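PDB 3O0P: sortase family protein from Streptococcus agalactiae, which probably acts as a pilus-related class C sortase, a cysteine transpeptidase that joins pilin subunits into covalent pili on the cell surface. Local coordinates for residues 27-32 and 142-147; 56-61 and 84-89. One frame throughout, in Å; residues are numbered along the deposited sequence.

Interaction 1 (27-32 and 142-147)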
# COMPACT_ATOMS: atom_id res chain seq x y z
N ARG A 27 -2.84 11.34 -18.49
CA ARG A 27 -3.89 12.15 -17.88
C ARG A 27 -4.15 11.65 -16.46
O ARG A 27 -4.22 12.44 -15.52
CB ARG A 27 -5.15 12.04 -18.71
CG ARG A 27 -6.27 12.96 -18.21
CD ARG A 27 -7.60 12.69 -18.87
NE ARG A 27 -8.16 11.40 -18.49
CZ ARG A 27 -8.85 11.21 -17.38
NH1 ARG A 27 -9.08 12.23 -16.56
NH2 ARG A 27 -9.33 10.02 -17.07
N ARG A 28 -4.28 10.35 -16.31
CA ARG A 28 -4.57 9.76 -15.01
C ARG A 28 -3.42 9.97 -14.04
O ARG A 28 -3.63 10.29 -12.86
CB ARG A 28 -4.87 8.27 -15.17
CG ARG A 28 -6.22 7.99 -15.82
CD ARG A 28 -6.26 6.54 -16.21
NE ARG A 28 -7.56 6.02 -16.62
CZ ARG A 28 -8.31 5.18 -15.91
NH1 ARG A 28 -7.97 4.83 -14.67
NH2 ARG A 28 -9.41 4.68 -16.43
N MET A 29 -2.19 9.74 -14.51
CA MET A 29 -1.03 9.93 -13.68
C MET A 29 -0.88 11.39 -13.28
O MET A 29 -0.42 11.70 -12.18
CB MET A 29 0.23 9.38 -14.35
CG MET A 29 0.20 7.88 -14.57
SD MET A 29 0.23 6.83 -12.99
CE MET A 29 1.94 7.09 -12.57
N ALA A 30 -1.30 12.31 -14.13
CA ALA A 30 -1.29 13.73 -13.77
C ALA A 30 -2.25 14.00 -12.63
O ALA A 30 -1.93 14.73 -11.70
CB ALA A 30 -1.68 14.58 -14.96
N LEU A 31 -3.44 13.41 -12.70
CA LEU A 31 -4.39 13.57 -11.61
C LEU A 31 -3.85 12.98 -10.32
O LEU A 31 -4.06 13.54 -9.25
CB LEU A 31 -5.74 12.95 -11.97
CG LEU A 31 -6.53 13.67 -13.08
CD1 LEU A 31 -7.81 12.90 -13.37
CD2 LEU A 31 -6.89 15.09 -12.71
N ALA A 32 -3.18 11.84 -10.43
CA ALA A 32 -2.61 11.20 -9.24
C ALA A 32 -1.48 12.05 -8.64
O ALA A 32 -1.39 12.18 -7.43
CB ALA A 32 -2.11 9.80 -9.58
N ILE A 142 5.36 -2.64 -6.43
CA ILE A 142 3.99 -2.19 -6.67
C ILE A 142 3.84 -1.92 -8.15
O ILE A 142 4.62 -1.14 -8.72
CB ILE A 142 3.67 -0.91 -5.86
CG1 ILE A 142 3.74 -1.21 -4.36
CG2 ILE A 142 2.29 -0.38 -6.21
CD1 ILE A 142 3.79 0.03 -3.50
N GLN A 143 2.86 -2.55 -8.77
CA GLN A 143 2.52 -2.25 -10.15
C GLN A 143 1.29 -1.37 -10.16
O GLN A 143 0.29 -1.67 -9.53
CB GLN A 143 2.27 -3.53 -10.94
CG GLN A 143 1.98 -3.26 -12.39
CD GLN A 143 1.72 -4.52 -13.19
OE1 GLN A 143 1.92 -5.64 -12.71
NE2 GLN A 143 1.22 -4.34 -14.41
N ASN A 144 1.40 -0.25 -10.85
CA ASN A 144 0.24 0.63 -11.08
C ASN A 144 -0.06 0.65 -12.58
O ASN A 144 0.51 -0.13 -13.34
CB ASN A 144 0.48 2.02 -10.50
CG ASN A 144 1.71 2.70 -11.09
OD1 ASN A 144 1.93 2.66 -12.30
ND2 ASN A 144 2.54 3.31 -10.23
N ILE A 145 -0.97 1.51 -13.02
CA ILE A 145 -1.38 1.48 -14.41
C ILE A 145 -0.25 1.80 -15.36
O ILE A 145 -0.34 1.45 -16.53
CB ILE A 145 -2.55 2.45 -14.70
CG1 ILE A 145 -2.29 3.86 -14.14
CG2 ILE A 145 -3.88 1.88 -14.20
CD1 ILE A 145 -3.24 4.91 -14.63
N LYS A 146 0.79 2.50 -14.89
CA LYS A 146 1.90 2.88 -15.75
C LYS A 146 3.07 1.91 -15.73
O LYS A 146 3.63 1.60 -16.78
CB LYS A 146 2.40 4.27 -15.35
CG LYS A 146 3.57 4.73 -16.22
CD LYS A 146 4.06 6.12 -15.91
CE LYS A 146 5.12 6.57 -16.94
NZ LYS A 146 4.51 6.93 -18.24
N GLU A 147 3.47 1.46 -14.55
CA GLU A 147 4.76 0.76 -14.44
C GLU A 147 4.83 0.03 -13.09
O GLU A 147 3.95 0.17 -12.24
CB GLU A 147 5.93 1.77 -14.57
CG GLU A 147 5.90 2.83 -13.49
CD GLU A 147 6.69 4.09 -13.82
OE1 GLU A 147 7.28 4.20 -14.93
OE2 GLU A 147 6.67 4.99 -12.97
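Met29 reaches out from helix 22-37 and lays its thioether against Ile145 and Lys146, at the turn that follows strand 139-143. Its chain starts with CG beside the backbone N (chi1 -63°) and folds again at both following bonds, which carries the sulfur alongside Ile145 and the methyl onto Lys146. Met29 SD lies 4.1 Å from Ile145 CG1, the two side chains lying alongside and running antiparallel. Met29 CE comes 4.0 Å from Lys146 CB and is almost as near to Lys146 CD; the lysine stem passes roughly perpendicular to the thioether, so the methyl rests on its aliphatic part while the amine end leads away.

One helical position earlier, Arg28 closes over the end of Ile145. Ile145 CG1 is wedged between its own backbone N and carbonyl carbon (chi1 49°), and its tip CD1 meets Arg28 CB at 3.8 Å and the CD of that arginine equally closely. The extended arginine runs crosswise over this methyl. Its guanidinium group is engaged elsewhere, by a salt bridge to Glu24 and hydrogen bonds to the carbonyls of Met63 and Glu65.

The turn that presents Ile145 and Lys146 is pinned by Asn144, whose OD1 accepts from Lys146 N at 2.8 Å, forming an Asx turn, and from Glu147 N at 3.0 Å, with the second donor tilted further from the amide plane. ND2 bonds to the carbonyl of Pro106, fixing the amide's rotation. Asn144 N also donates to Glu147 O, closing the hairpin into strand 148-159. Contact across the two segments is therefore purely van der Waals: an N-terminal helix seats on the turn between strands 139-143 and 148-159 through methyls, methylenes and a sulfur, while the Arg28 guanidinium and the Asn144 amide bond elsewhere. Such nondirectional packing leaves specificity to shape.

Interaction 2 (56-61 and 84-89)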
# COMPACT_ATOMS: atom_id res chain seq x y z
N GLY A 56 -17.23 3.96 3.78
CA GLY A 56 -17.92 3.86 2.51
C GLY A 56 -17.01 3.47 1.36
O GLY A 56 -15.80 3.33 1.53
N ILE A 57 -17.58 3.30 0.17
CA ILE A 57 -16.83 3.00 -1.04
C ILE A 57 -15.81 4.12 -1.31
O ILE A 57 -16.14 5.30 -1.25
CB ILE A 57 -17.79 2.86 -2.21
CG1 ILE A 57 -18.71 1.64 -1.98
CG2 ILE A 57 -17.01 2.70 -3.51
CD1 ILE A 57 -19.99 1.64 -2.81
N ALA A 58 -14.56 3.75 -1.56
CA ALA A 58 -13.49 4.73 -1.78
C ALA A 58 -13.54 5.38 -3.16
O ALA A 58 -13.57 4.67 -4.18
CB ALA A 58 -12.14 4.06 -1.58
N GLU A 59 -13.52 6.71 -3.21
CA GLU A 59 -13.60 7.48 -4.46
C GLU A 59 -12.34 8.27 -4.78
O GLU A 59 -12.22 8.81 -5.86
CB GLU A 59 -14.76 8.49 -4.39
CG GLU A 59 -16.14 7.88 -4.20
CD GLU A 59 -16.67 7.23 -5.45
OE1 GLU A 59 -16.18 7.56 -6.55
OE2 GLU A 59 -17.58 6.38 -5.32
N TYR A 60 -11.38 8.33 -3.86
CA TYR A 60 -10.28 9.28 -3.97
C TYR A 60 -9.20 8.86 -4.96
O TYR A 60 -8.38 9.69 -5.35
CB TYR A 60 -9.63 9.53 -2.60
CG TYR A 60 -8.90 8.32 -2.05
CD1 TYR A 60 -7.56 8.13 -2.28
CD2 TYR A 60 -9.57 7.37 -1.31
CE1 TYR A 60 -6.90 7.02 -1.77
CE2 TYR A 60 -8.94 6.26 -0.83
CZ TYR A 60 -7.59 6.08 -1.05
OH TYR A 60 -6.98 4.96 -0.56
N ALA A 61 -9.18 7.59 -5.35
CA ALA A 61 -8.14 7.08 -6.26
C ALA A 61 -8.70 6.59 -7.59
O ALA A 61 -8.06 5.79 -8.26
CB ALA A 61 -7.32 5.99 -5.58
N ILE A 84 -4.39 -4.45 -5.12
CA ILE A 84 -4.54 -3.30 -4.23
C ILE A 84 -5.80 -2.55 -4.63
O ILE A 84 -5.98 -2.16 -5.79
CB ILE A 84 -3.36 -2.32 -4.35
CG1 ILE A 84 -2.00 -3.02 -4.15
CG2 ILE A 84 -3.53 -1.19 -3.34
CD1 ILE A 84 -0.82 -2.13 -4.53
N PHE A 85 -6.67 -2.36 -3.65
CA PHE A 85 -7.89 -1.59 -3.81
C PHE A 85 -7.73 -0.25 -3.11
O PHE A 85 -6.98 -0.13 -2.14
CB PHE A 85 -9.08 -2.32 -3.21
CG PHE A 85 -9.33 -3.67 -3.81
CD1 PHE A 85 -10.14 -3.79 -4.93
CD2 PHE A 85 -8.74 -4.81 -3.29
CE1 PHE A 85 -10.38 -5.04 -5.49
CE2 PHE A 85 -8.98 -6.06 -3.86
CZ PHE A 85 -9.79 -6.17 -4.95
N ALA A 86 -8.44 0.77 -3.59
CA ALA A 86 -8.47 2.03 -2.89
C ALA A 86 -9.13 1.86 -1.54
O ALA A 86 -10.10 1.13 -1.36
CB ALA A 86 -9.21 3.07 -3.70
N GLY A 87 -8.58 2.55 -0.56
CA GLY A 87 -9.10 2.54 0.79
C GLY A 87 -8.75 1.27 1.54
O GLY A 87 -8.06 0.38 1.06
N SER A 88 -9.25 1.19 2.76
CA SER A 88 -8.90 0.09 3.63
C SER A 88 -10.15 -0.39 4.38
O SER A 88 -10.08 -0.78 5.53
CB SER A 88 -7.78 0.51 4.59
OG SER A 88 -8.15 1.66 5.33
N SER A 89 -11.30 -0.38 3.71
CA SER A 89 -12.54 -0.88 4.29
C SER A 89 -12.45 -2.37 4.58
O SER A 89 -11.62 -3.07 4.02
CB SER A 89 -13.71 -0.65 3.33
OG SER A 89 -13.55 -1.43 2.16
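The phenol oxygen of Tyr60 is held by two groups: Gly87 N donates to OH at 2.9 Å, with a bent N-H...O angle of 143°, and His99 ND1 makes a second hydrogen bond to the same oxygen. Tyr60 leaves the backbone with CG between N and the carbonyl carbon (chi1 67°), a rotamer that swings the ring back to the 84-89 segment although its first bond does not point there. Ring atom CE2 thereby also approaches Gly87 N, at 3.7 Å, and stands 4.3 Å from Ala86 CB.

Beside this hydrogen bond the Ala86 methyl touches those of Ala58 and Ala61. Ala86 CB is flanked by Ala58 CB at 3.7 Å and Ala61 CB at 4.0 Å, and the Ala58 methyl also presses on the Ala86 carbonyl, 3.6 Å from its oxygen. Such small side chains let the backbones run close, with the CA atoms of Ala58 and Gly87 only 5.5 Å apart. Gly87 turns the chain here with a positive phi of 77°, and its lack of a CB leaves room for the Ala58 methyl and this close approach.

The loop between helix 22-37 and strand 71-75, which in class C sortases usually carries the lid, is thus fastened where strand 80-85 gives way to helix 90-93. Ser89 caps that helix through Val92 N, and Phe85 pairs through its backbone with strand 97-99.

The four segments follow one another as 27-32, 56-61, 84-89 and 142-147, so both halves of interaction 2 fall between those of interaction 1. The centres of the two interactions lie about 16 Å apart, and both reach the same sheet. Strand 71-75 runs between 80-85 and 139-143, pairing with each, and the segments touch through Ile142 CG2 and Ile84 CD1, 3.9 Å apart, residues in neither contact proper. Together the two contacts bind the N-terminal extension to the sortase barrel at two places: helix 22-37 beside the hairpin turn after 139-143, and the later loop, which in class C sortases usually carries the lid, beside the end of strand 80-85.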